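TRNA modification GTPase MnmE (Chlorobium tepidum, PDB 3GEE) probably hydrolyses GTP at a high intrinsic rate and takes part in adding a carboxymethylaminomethyl group to the wobble uridine (U34) of certain tRNAs. Local coordinates at residues H16-I21 / R121-G126; I32-G37 / G126-R131; F91-M96 / N135-L140. All coordinates share one frame; numbering follows the deposited sequence.

Contact 1: residues H16-I21 / R121-G126; sequences HPIAAI and RLAEPG
R121 bends at chi2 and at chi3 (101°), and H16 sets its CG anti to the backbone N (chi1 -163°). Together these turns bring the guanidinium across the imidazole at a slant. The planes lie 28° apart, and R121 NE sits above one face of the H16 ring, near its rim. H16 CB in turn lies over a face of the guanidinium, 3.5 Å from R121 NH2. I18 points the same way as R121, side by side with it, and its CG2 packs against R121 CG and NH1.

The backbones pair as parallel strands. Strand 121-122 forms the edge of the mixed sheet of the N-terminal domain, next to strand 18-21. The bonds follow in order. R121 N donates to P17 O at 3.0 Å. A19 N then donates to R121 O at 2.8 Å. A123 N closes the series on A19 O. P17 O is gripped twice. H16 ND1 also donates to it at 2.8 Å, from the opposite face of the carbonyl plane. R121 O receives the CA-H of I18 as well as the amide of A19.

Past the strand the chain stays close through small apolar groups. A123 CB lies 4.0 Å from A20 CB and 4.1 Å from I18 CD1. F128 of helix 127-134 covers A20 and A123. On the other side of the sheet, L112 and M115 of helix 105-117 cover A19.

The edge strand is thus held mainly by backbone bonds, which depend little on sequence. H16 ND1 donates to P17 O, which holds the imidazole in place; the nearby R121 guanidinium would probably make a positive charge on this ring less favourable.

Contact 2: residues I32-G37 / G126-R131; sequences IVRISG and GEFTRR. With FON (N-{[4-({[(6R)-2-amino-5-formyl-4-oxo-1,4,5,6,7,8-hexahydropteridin-6-yl]methyl}amino)phenyl]carbonyl}-L-glutamic acid), chain C.
F128 and R34 meet where helix 127-134 packs against strand 30-36 of the mixed sheet of the N-terminal, folate-binding domain. The two short axes run at 40° to each other.

The aromatic contacts come first. R34 lies across one face of the F128 ring. Its CD makes a CH-pi contact, 3.7 Å from the ring centroid. Its CZ lies further along, 4.9 Å from the same centroid, in a cation-pi arrangement. R34 CG stands between the backbone N and the carbonyl carbon (chi1 61°), and bends at chi2 and chi3 then lay the chain over the ring. Guanidinium and ring are tilted by 52°. S36 CB adds packing at 3.8 Å from F128 CE1. With an alanine here in place of F128 the ring face against R34 would be lost, and the guanidinium is likely to be freer to turn away from the folate.

The polar contact between the two segments is a weak one. R131 NH1 reaches S36 O near the guanidinium plane, in a bond of 3.5 Å. R131 NH2 has a firmer partner in H16 O, and also pairs with E127 OE2, one helical turn back. S36 OG bonds to E94 and T92. R34 also lies near K476, which lines the folate pocket with it, and faces E98 in a long, weak ion pair.

The ligand contact is the last. R34 NH2 gives a weak hydrogen bond to the pterin carbonyl O4 of the bound folinic acid, at 3.1 Å.

Contact 3: residues F91-M96 / N135-L140; sequences FTAEQM and NGRIDL. With FON (N-{[4-({[(6R)-2-amino-5-formyl-4-oxo-1,4,5,6,7,8-hexahydropteridin-6-yl]methyl}amino)phenyl]carbonyl}-L-glutamic acid), chain C.
R137 and F91 meet between two loops that flank the folate pocket. One loop leads into strand 96-102. The other follows helix 127-134, which closes in a Schellman motif at G136.

Two hydrogen bonds join the loops, each from a side chain to a carbonyl. R137 NE donates to F91 O at 2.7 Å, with the oxygen at the guanidinium edge but tilted 22° from its plane. N135 ND2 donates to T92 O at 2.7 Å, lying in the plane of that carbonyl. These bonds fix the arginine and the amide against the backbone of the loop 91-96.

Packing fills in around them. A93 CB rests 3.8 Å from N135 CB. E94 CG touches N135 ND2, while its carboxylate, besides S36, holds the backbone N of G15. R137 NH1 approaches F91 CD1, with ring and guanidinium planes 43° apart. K476 makes a cation-pi contact with F91.

The ligand is reached from both loops. F91 CB lies 3.4 Å from O4 of the folinic acid. R137 bends at chi3 (65°), which puts C12 of the ligand's aminobenzoyl ring over one face of its guanidinium, toward the rim and nearest NH2, with I138 CB on the opposite face.

Overall arrangement
All three contacts lie in the N-terminal domain, on the same side of the chain's centre. Contacts 1 and 2 have centres about 6 Å apart, share G126, and join through neighbouring strands, I18 N to S36 O at 2.8 Å. Contact 2 meets contact 3, about 9 Å away between centres, through S36 OG and T92 OG1 at 2.8 Å. Contacts 1 and 3 do not touch; their nearest atoms are about 6 Å apart. Contacts 2 and 3 both reach the same folinic acid, through R34, F91 and R137. H52 and T100 of the second subunit also bond it. Contact 1 lies farther off: the side chain of A20 is about 12 Å from a bound folinic acid.

Contact 1: residues H16-I21 / R121-G126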
loop_
_atom_site.group_PDB
_atom_site.type_symbol
_atom_site.label_atom_id
_atom_site.label_comp_id
_atom_site.label_asym_id
_atom_site.label_seq_id
_atom_site.Cartn_x
_atom_site.Cartn_y
_atom_site.Cartn_z
ATOM N N HIS A 16 -15.885 5.758 -20.838
ATOM C CA HIS A 16 -16.520 4.620 -20.177
ATOM C C HIS A 16 -16.258 4.687 -18.667
ATOM O O HIS A 16 -15.147 5.026 -18.248
ATOM C CB HIS A 16 -15.985 3.301 -20.743
ATOM C CG HIS A 16 -16.839 2.112 -20.424
ATOM N ND1 HIS A 16 -17.000 1.630 -19.142
ATOM C CD2 HIS A 16 -17.579 1.308 -21.224
ATOM C CE1 HIS A 16 -17.810 0.587 -19.165
ATOM N NE2 HIS A 16 -18.173 0.368 -20.417
ATOM N N PRO A 17 -17.281 4.395 -17.840
ATOM C CA PRO A 17 -16.997 4.336 -16.406
ATOM C C PRO A 17 -15.927 3.289 -16.121
ATOM O O PRO A 17 -16.021 2.153 -16.598
ATOM C CB PRO A 17 -18.339 3.932 -15.784
ATOM C CG PRO A 17 -19.139 3.372 -16.916
ATOM C CD PRO A 17 -18.699 4.122 -18.129
ATOM N N ILE A 18 -14.899 3.693 -15.386
ATOM C CA ILE A 18 -13.798 2.806 -15.047
ATOM C C ILE A 18 -13.547 2.862 -13.554
ATOM O O ILE A 18 -13.734 3.909 -12.933
ATOM C CB ILE A 18 -12.501 3.166 -15.810
ATOM C CG1 ILE A 18 -12.147 4.643 -15.619
ATOM C CG2 ILE A 18 -12.636 2.829 -17.286
ATOM C CD1 ILE A 18 -10.837 5.051 -16.245
ATOM N N ALA A 19 -13.130 1.732 -12.986
ATOM C CA ALA A 19 -12.833 1.628 -11.558
ATOM C C ALA A 19 -11.428 1.069 -11.350
ATOM O O ALA A 19 -10.904 0.368 -12.221
ATOM C CB ALA A 19 -13.860 0.744 -10.873
ATOM N N ALA A 20 -10.831 1.378 -10.198
ATOM C CA ALA A 20 -9.489 0.933 -9.848
ATOM C C ALA A 20 -9.177 1.180 -8.378
ATOM O O ALA A 20 -9.615 2.176 -7.799
ATOM C CB ALA A 20 -8.465 1.634 -10.705
ATOM N N ILE A 21 -8.423 0.260 -7.779
ATOM C CA ILE A 21 -7.806 0.471 -6.476
ATOM C C ILE A 21 -6.759 1.540 -6.724
ATOM O O ILE A 21 -5.971 1.415 -7.655
ATOM C CB ILE A 21 -7.086 -0.803 -5.988
ATOM C CG1 ILE A 21 -7.917 -2.067 -6.298
ATOM C CG2 ILE A 21 -6.677 -0.675 -4.540
ATOM C CD1 ILE A 21 -8.700 -2.647 -5.144
ATOM N N ARG A 121 -15.831 -0.714 -15.758
ATOM C CA ARG A 121 -14.820 -1.633 -16.267
ATOM C C ARG A 121 -13.521 -1.365 -15.509
ATOM O O ARG A 121 -13.372 -0.303 -14.900
ATOM C CB ARG A 121 -14.616 -1.456 -17.773
ATOM C CG ARG A 121 -13.492 -0.517 -18.131
ATOM C CD ARG A 121 -12.796 -0.946 -19.393
ATOM N NE ARG A 121 -13.231 -0.165 -20.545
ATOM C CZ ARG A 121 -12.705 1.007 -20.894
ATOM N NH1 ARG A 121 -11.720 1.544 -20.171
ATOM N NH2 ARG A 121 -13.165 1.641 -21.969
ATOM N N LEU A 122 -12.589 -2.315 -15.523
ATOM C CA LEU A 122 -11.314 -2.115 -14.839
ATOM C C LEU A 122 -10.493 -1.131 -15.652
ATOM O O LEU A 122 -10.460 -1.208 -16.875
ATOM C CB LEU A 122 -10.579 -3.449 -14.648
ATOM C CG LEU A 122 -9.465 -3.663 -13.607
ATOM C CD1 LEU A 122 -8.101 -3.342 -14.177
ATOM C CD2 LEU A 122 -9.705 -2.895 -12.321
ATOM N N ALA A 123 -9.859 -0.189 -14.967
ATOM C CA ALA A 123 -9.084 0.853 -15.629
ATOM C C ALA A 123 -7.814 0.297 -16.259
ATOM O O ALA A 123 -7.137 -0.543 -15.673
ATOM C CB ALA A 123 -8.740 1.956 -14.644
ATOM N N GLU A 124 -7.500 0.765 -17.462
ATOM C CA GLU A 124 -6.213 0.476 -18.087
ATOM C C GLU A 124 -5.132 1.223 -17.309
ATOM O O GLU A 124 -5.452 2.097 -16.508
ATOM C CB GLU A 124 -6.222 0.908 -19.555
ATOM C CG GLU A 124 -7.184 0.117 -20.440
ATOM C CD GLU A 124 -6.861 0.235 -21.924
ATOM O OE1 GLU A 124 -7.750 -0.079 -22.753
ATOM O OE2 GLU A 124 -5.718 0.631 -22.262
ATOM N N PRO A 125 -3.848 0.884 -17.522
ATOM C CA PRO A 125 -2.864 1.573 -16.689
ATOM C C PRO A 125 -2.702 3.028 -17.121
ATOM O O PRO A 125 -2.672 3.321 -18.322
ATOM C CB PRO A 125 -1.571 0.776 -16.922
ATOM C CG PRO A 125 -1.973 -0.437 -17.716
ATOM C CD PRO A 125 -3.206 -0.058 -18.453
ATOM N N GLY A 126 -2.636 3.928 -16.141
ATOM C CA GLY A 126 -2.500 5.359 -16.399
ATOM C C GLY A 126 -3.690 6.051 -17.051
ATOM O O GLY A 126 -3.597 7.222 -17.416
#

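Contact 2: residues I32-G37 / G126-R131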
loop_
_atom_site.group_PDB
_atom_site.type_symbol
_atom_site.label_atom_id
_atom_site.label_comp_id
_atom_site.label_asym_id
_atom_site.label_seq_id
_atom_site.Cartn_x
_atom_site.Cartn_y
_atom_site.Cartn_z
ATOM N N ILE A 32 -8.435 3.463 -1.124
ATOM C CA ILE A 32 -9.305 4.245 -1.996
ATOM C C ILE A 32 -9.598 3.492 -3.296
ATOM O O ILE A 32 -8.686 3.227 -4.086
ATOM C CB ILE A 32 -8.656 5.596 -2.385
ATOM C CG1 ILE A 32 -8.340 6.439 -1.153
ATOM C CG2 ILE A 32 -9.544 6.370 -3.361
ATOM C CD1 ILE A 32 -7.319 7.524 -1.430
ATOM N N VAL A 33 -10.862 3.149 -3.519
ATOM C CA VAL A 33 -11.298 2.725 -4.845
ATOM C C VAL A 33 -11.830 3.971 -5.542
ATOM O O VAL A 33 -12.726 4.641 -5.005
ATOM C CB VAL A 33 -12.396 1.642 -4.794
ATOM C CG1 VAL A 33 -12.910 1.345 -6.194
ATOM C CG2 VAL A 33 -11.868 0.363 -4.144
ATOM N N ARG A 34 -11.277 4.303 -6.711
ATOM C CA ARG A 34 -11.747 5.491 -7.442
ATOM C C ARG A 34 -12.343 5.181 -8.810
ATOM O O ARG A 34 -11.710 4.543 -9.649
ATOM C CB ARG A 34 -10.685 6.607 -7.510
ATOM C CG ARG A 34 -9.391 6.260 -8.210
ATOM C CD ARG A 34 -8.987 7.361 -9.185
ATOM N NE ARG A 34 -8.289 8.497 -8.584
ATOM C CZ ARG A 34 -7.115 8.963 -9.010
ATOM N NH1 ARG A 34 -6.485 8.397 -10.031
ATOM N NH2 ARG A 34 -6.566 10.006 -8.415
ATOM N N ILE A 35 -13.581 5.621 -9.017
ATOM C CA ILE A 35 -14.276 5.396 -10.283
ATOM C C ILE A 35 -14.546 6.710 -11.012
ATOM O O ILE A 35 -14.743 7.743 -10.377
ATOM C CB ILE A 35 -15.566 4.575 -10.090
ATOM C CG1 ILE A 35 -16.711 5.440 -9.571
ATOM C CG2 ILE A 35 -15.314 3.444 -9.114
ATOM C CD1 ILE A 35 -18.096 4.781 -9.703
ATOM N N SER A 36 -14.531 6.665 -12.342
ATOM C CA SER A 36 -14.654 7.869 -13.158
ATOM C C SER A 36 -15.306 7.568 -14.497
ATOM O O SER A 36 -15.238 6.443 -14.987
ATOM C CB SER A 36 -13.281 8.510 -13.382
ATOM O OG SER A 36 -13.380 9.675 -14.188
ATOM N N GLY A 37 -15.947 8.575 -15.083
ATOM C CA GLY A 37 -16.584 8.417 -16.384
ATOM C C GLY A 37 -18.077 8.665 -16.411
ATOM O O GLY A 37 -18.671 9.085 -15.422
ATOM N N GLY A 126 -2.636 3.928 -16.141
ATOM C CA GLY A 126 -2.500 5.359 -16.399
ATOM C C GLY A 126 -3.690 6.051 -17.051
ATOM O O GLY A 126 -3.597 7.222 -17.416
ATOM N N GLU A 127 -4.811 5.346 -17.183
ATOM C CA GLU A 127 -5.977 5.883 -17.879
ATOM C C GLU A 127 -6.539 7.151 -17.231
ATOM O O GLU A 127 -6.997 8.056 -17.929
ATOM C CB GLU A 127 -7.072 4.824 -18.020
ATOM C CG GLU A 127 -8.235 5.280 -18.886
ATOM C CD GLU A 127 -9.164 4.155 -19.285
ATOM O OE1 GLU A 127 -9.128 3.087 -18.626
ATOM O OE2 GLU A 127 -9.934 4.348 -20.260
ATOM N N PHE A 128 -6.497 7.216 -15.903
ATOM C CA PHE A 128 -6.977 8.388 -15.192
ATOM C C PHE A 128 -6.205 9.636 -15.596
ATOM O O PHE A 128 -6.807 10.648 -15.953
ATOM C CB PHE A 128 -6.918 8.182 -13.683
ATOM C CG PHE A 128 -7.913 7.189 -13.173
ATOM C CD1 PHE A 128 -9.208 7.581 -12.855
ATOM C CD2 PHE A 128 -7.561 5.854 -13.005
ATOM C CE1 PHE A 128 -10.139 6.655 -12.383
ATOM C CE2 PHE A 128 -8.486 4.922 -12.528
ATOM C CZ PHE A 128 -9.774 5.325 -12.217
ATOM N N THR A 129 -4.879 9.560 -15.566
ATOM C CA THR A 129 -4.053 10.699 -15.949
ATOM C C THR A 129 -4.169 10.949 -17.449
ATOM O O THR A 129 -4.154 12.096 -17.898
ATOM C CB THR A 129 -2.578 10.518 -15.549
ATOM O OG1 THR A 129 -2.486 10.252 -14.139
ATOM C CG2 THR A 129 -1.792 11.775 -15.871
ATOM N N ARG A 130 -4.303 9.873 -18.216
ATOM C CA ARG A 130 -4.529 9.978 -19.650
ATOM C C ARG A 130 -5.772 10.828 -19.935
ATOM O O ARG A 130 -5.765 11.684 -20.831
ATOM C CB ARG A 130 -4.696 8.590 -20.260
ATOM C CG ARG A 130 -4.720 8.577 -21.759
ATOM C CD ARG A 130 -5.337 7.300 -22.266
ATOM N NE ARG A 130 -4.598 6.803 -23.420
ATOM C CZ ARG A 130 -3.601 5.925 -23.351
ATOM N NH1 ARG A 130 -3.226 5.428 -22.177
ATOM N NH2 ARG A 130 -2.983 5.537 -24.457
ATOM N N ARG A 131 -6.833 10.591 -19.168
ATOM C CA ARG A 131 -8.068 11.344 -19.332
ATOM C C ARG A 131 -7.874 12.790 -18.909
ATOM O O ARG A 131 -8.403 13.697 -19.550
ATOM C CB ARG A 131 -9.215 10.697 -18.562
ATOM C CG ARG A 131 -9.797 9.506 -19.278
ATOM C CD ARG A 131 -10.860 8.840 -18.453
ATOM N NE ARG A 131 -11.462 7.730 -19.180
ATOM C CZ ARG A 131 -12.508 7.035 -18.749
ATOM N NH1 ARG A 131 -13.076 7.337 -17.590
ATOM N NH2 ARG A 131 -12.991 6.040 -19.481
HETATM N N1 FON C . -6.999 13.290 -3.604
HETATM C C2 FON C . -8.167 12.771 -4.031
HETATM N NA2 FON C . -9.110 12.434 -3.113
HETATM N N3 FON C . -8.433 12.574 -5.350
HETATM C C4 FON C . -7.547 12.885 -6.321
HETATM O O4 FON C . -7.857 12.679 -7.514
HETATM C C4A FON C . -6.231 13.449 -5.900
HETATM N N5 FON C . -5.167 13.874 -6.704
HETATM C C6 FON C . -4.578 15.118 -6.174
HETATM C C7 FON C . -3.813 14.613 -4.957
HETATM N N8 FON C . -4.830 14.159 -4.018
HETATM C C8A FON C . -6.017 13.642 -4.450
HETATM C C9 FON C . -3.707 15.917 -7.148
HETATM N N10 FON C . -4.377 16.177 -8.415
HETATM C C11 FON C . -7.971 18.146 -9.216
HETATM C C12 FON C . -6.759 18.586 -9.745
HETATM C C13 FON C . -5.569 17.917 -9.464
HETATM C C14 FON C . -5.569 16.801 -8.631
HETATM C C15 FON C . -6.790 16.347 -8.110
HETATM C C16 FON C . -7.985 17.016 -8.390
HETATM C C FON C . -9.227 18.908 -9.559
HETATM O O FON C . -10.283 18.614 -9.020
HETATM N N FON C . -9.133 19.882 -10.474
HETATM C CA FON C . -9.849 21.155 -10.496
HETATM C CB FON C . -9.460 22.058 -9.320
HETATM C CG FON C . -10.375 23.274 -9.137
HETATM C CD FON C . -10.589 23.589 -7.668
HETATM O OE1 FON C . -11.426 22.911 -7.028
HETATM O OE2 FON C . -9.928 24.519 -7.142
HETATM C CT FON C . -9.572 21.861 -11.798
HETATM O O1 FON C . -10.526 22.374 -12.430
HETATM O O2 FON C . -8.388 21.906 -12.203
HETATM C CP1 FON C . -4.778 13.238 -7.725
HETATM O O3 FON C . -3.653 12.772 -7.774
#

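Contact 3: residues F91-M96 / N135-L140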
loop_
_atom_site.group_PDB
_atom_site.type_symbol
_atom_site.label_atom_id
_atom_site.label_comp_id
_atom_site.label_asym_id
_atom_site.label_seq_id
_atom_site.Cartn_x
_atom_site.Cartn_y
_atom_site.Cartn_z
ATOM N N PHE A 91 -10.062 15.357 -10.875
ATOM C CA PHE A 91 -8.758 14.990 -11.432
ATOM C C PHE A 91 -8.837 14.652 -12.926
ATOM O O PHE A 91 -8.062 15.186 -13.723
ATOM C CB PHE A 91 -8.104 13.837 -10.651
ATOM C CG PHE A 91 -6.818 13.358 -11.263
ATOM C CD1 PHE A 91 -5.662 14.125 -11.171
ATOM C CD2 PHE A 91 -6.769 12.155 -11.966
ATOM C CE1 PHE A 91 -4.472 13.695 -11.758
ATOM C CE2 PHE A 91 -5.583 11.717 -12.561
ATOM C CZ PHE A 91 -4.436 12.487 -12.456
ATOM N N THR A 92 -9.771 13.776 -13.294
ATOM C CA THR A 92 -9.942 13.370 -14.691
ATOM C C THR A 92 -10.686 14.412 -15.503
ATOM O O THR A 92 -10.784 14.296 -16.730
ATOM C CB THR A 92 -10.697 12.030 -14.830
ATOM O OG1 THR A 92 -11.958 12.107 -14.157
ATOM C CG2 THR A 92 -9.876 10.887 -14.249
ATOM N N ALA A 93 -11.203 15.427 -14.808
ATOM C CA ALA A 93 -12.066 16.461 -15.396
ATOM C C ALA A 93 -13.412 15.908 -15.875
ATOM O O ALA A 93 -14.089 16.531 -16.689
ATOM C CB ALA A 93 -11.344 17.218 -16.518
ATOM N N GLU A 94 -13.782 14.735 -15.377
ATOM C CA GLU A 94 -15.110 14.199 -15.592
ATOM C C GLU A 94 -15.714 13.825 -14.255
ATOM O O GLU A 94 -15.121 14.042 -13.196
ATOM C CB GLU A 94 -15.115 12.941 -16.463
ATOM C CG GLU A 94 -13.848 12.583 -17.204
ATOM C CD GLU A 94 -13.822 11.103 -17.557
ATOM O OE1 GLU A 94 -13.808 10.757 -18.766
ATOM O OE2 GLU A 94 -13.844 10.287 -16.609
ATOM N N GLN A 95 -16.894 13.223 -14.327
ATOM C CA GLN A 95 -17.642 12.818 -13.159
ATOM C C GLN A 95 -16.949 11.664 -12.447
ATOM O O GLN A 95 -16.747 10.591 -13.022
ATOM C CB GLN A 95 -19.040 12.404 -13.597
ATOM C CG GLN A 95 -20.017 12.218 -12.474
ATOM C CD GLN A 95 -21.437 12.393 -12.943
ATOM O OE1 GLN A 95 -22.154 11.415 -13.168
ATOM N NE2 GLN A 95 -21.856 13.650 -13.114
ATOM N N MET A 96 -16.587 11.876 -11.192
ATOM C CA MET A 96 -16.034 10.785 -10.412
ATOM C C MET A 96 -16.444 10.788 -8.957
ATOM O O MET A 96 -16.670 11.843 -8.359
ATOM C CB MET A 96 -14.508 10.698 -10.561
ATOM C CG MET A 96 -13.736 11.993 -10.431
ATOM S SD MET A 96 -12.049 11.759 -11.045
ATOM C CE MET A 96 -11.304 10.822 -9.701
ATOM N N ASN A 135 -8.667 15.556 -21.618
ATOM C CA ASN A 135 -9.616 16.620 -21.296
ATOM C C ASN A 135 -8.957 17.987 -21.137
ATOM O O ASN A 135 -9.641 18.982 -20.914
ATOM C CB ASN A 135 -10.409 16.274 -20.038
ATOM C CG ASN A 135 -11.392 15.147 -20.262
ATOM O OD1 ASN A 135 -11.711 14.797 -21.399
ATOM N ND2 ASN A 135 -11.885 14.572 -19.170
ATOM N N GLY A 136 -7.631 18.029 -21.235
ATOM C CA GLY A 136 -6.894 19.287 -21.249
ATOM C C GLY A 136 -6.698 19.956 -19.903
ATOM O O GLY A 136 -6.200 21.078 -19.839
ATOM N N ARG A 137 -7.079 19.279 -18.824
ATOM C CA ARG A 137 -6.862 19.821 -17.488
ATOM C C ARG A 137 -5.366 19.945 -17.205
ATOM O O ARG A 137 -4.934 20.815 -16.446
ATOM C CB ARG A 137 -7.523 18.940 -16.428
ATOM C CG ARG A 137 -7.649 19.618 -15.068
ATOM C CD ARG A 137 -8.010 18.641 -13.949
ATOM N NE ARG A 137 -6.961 17.653 -13.685
ATOM C CZ ARG A 137 -5.827 17.906 -13.038
ATOM N NH1 ARG A 137 -4.942 16.935 -12.850
ATOM N NH2 ARG A 137 -5.569 19.127 -12.584
ATOM N N ILE A 138 -4.588 19.077 -17.848
ATOM C CA ILE A 138 -3.165 18.934 -17.580
ATOM C C ILE A 138 -2.453 18.571 -18.891
ATOM O O ILE A 138 -3.073 17.979 -19.778
ATOM C CB ILE A 138 -2.957 17.878 -16.445
ATOM C CG1 ILE A 138 -2.036 18.420 -15.353
ATOM C CG2 ILE A 138 -2.513 16.514 -16.968
ATOM C CD1 ILE A 138 -2.646 19.548 -14.505
ATOM N N ASP A 139 -1.180 18.951 -19.036
ATOM C CA ASP A 139 -0.424 18.641 -20.269
ATOM C C ASP A 139 0.487 17.408 -20.150
ATOM O O ASP A 139 0.623 16.836 -19.066
ATOM C CB ASP A 139 0.330 19.874 -20.816
ATOM C CG ASP A 139 1.507 20.315 -19.937
ATOM O OD1 ASP A 139 2.008 19.524 -19.111
ATOM O OD2 ASP A 139 1.951 21.473 -20.091
ATOM N N LEU A 140 1.104 17.008 -21.263
ATOM C CA LEU A 140 1.960 15.819 -21.295
ATOM C C LEU A 140 3.096 15.862 -20.291
ATOM O O LEU A 140 3.393 14.852 -19.650
ATOM C CB LEU A 140 2.529 15.564 -22.690
ATOM C CG LEU A 140 1.980 14.356 -23.450
ATOM C CD1 LEU A 140 2.936 13.981 -24.569
ATOM C CD2 LEU A 140 1.757 13.163 -22.521
HETATM N N1 FON C . -6.999 13.290 -3.604
HETATM C C2 FON C . -8.167 12.771 -4.031
HETATM N NA2 FON C . -9.110 12.434 -3.113
HETATM N N3 FON C . -8.433 12.574 -5.350
HETATM C C4 FON C . -7.547 12.885 -6.321
HETATM O O4 FON C . -7.857 12.679 -7.514
HETATM C C4A FON C . -6.231 13.449 -5.900
HETATM N N5 FON C . -5.167 13.874 -6.704
HETATM C C6 FON C . -4.578 15.118 -6.174
HETATM C C7 FON C . -3.813 14.613 -4.957
HETATM N N8 FON C . -4.830 14.159 -4.018
HETATM C C8A FON C . -6.017 13.642 -4.450
HETATM C C9 FON C . -3.707 15.917 -7.148
HETATM N N10 FON C . -4.377 16.177 -8.415
HETATM C C11 FON C . -7.971 18.146 -9.216
HETATM C C12 FON C . -6.759 18.586 -9.745
HETATM C C13 FON C . -5.569 17.917 -9.464
HETATM C C14 FON C . -5.569 16.801 -8.631
HETATM C C15 FON C . -6.790 16.347 -8.110
HETATM C C16 FON C . -7.985 17.016 -8.390
HETATM C C FON C . -9.227 18.908 -9.559
HETATM O O FON C . -10.283 18.614 -9.020
HETATM N N FON C . -9.133 19.882 -10.474
HETATM C CA FON C . -9.849 21.155 -10.496
HETATM C CB FON C . -9.460 22.058 -9.320
HETATM C CG FON C . -10.375 23.274 -9.137
HETATM C CD FON C . -10.589 23.589 -7.668
HETATM O OE1 FON C . -11.426 22.911 -7.028
HETATM O OE2 FON C . -9.928 24.519 -7.142
HETATM C CT FON C . -9.572 21.861 -11.798
HETATM O O1 FON C . -10.526 22.374 -12.430
HETATM O O2 FON C . -8.388 21.906 -12.203
HETATM C CP1 FON C . -4.778 13.238 -7.725
HETATM O O3 FON C . -3.653 12.772 -7.774
#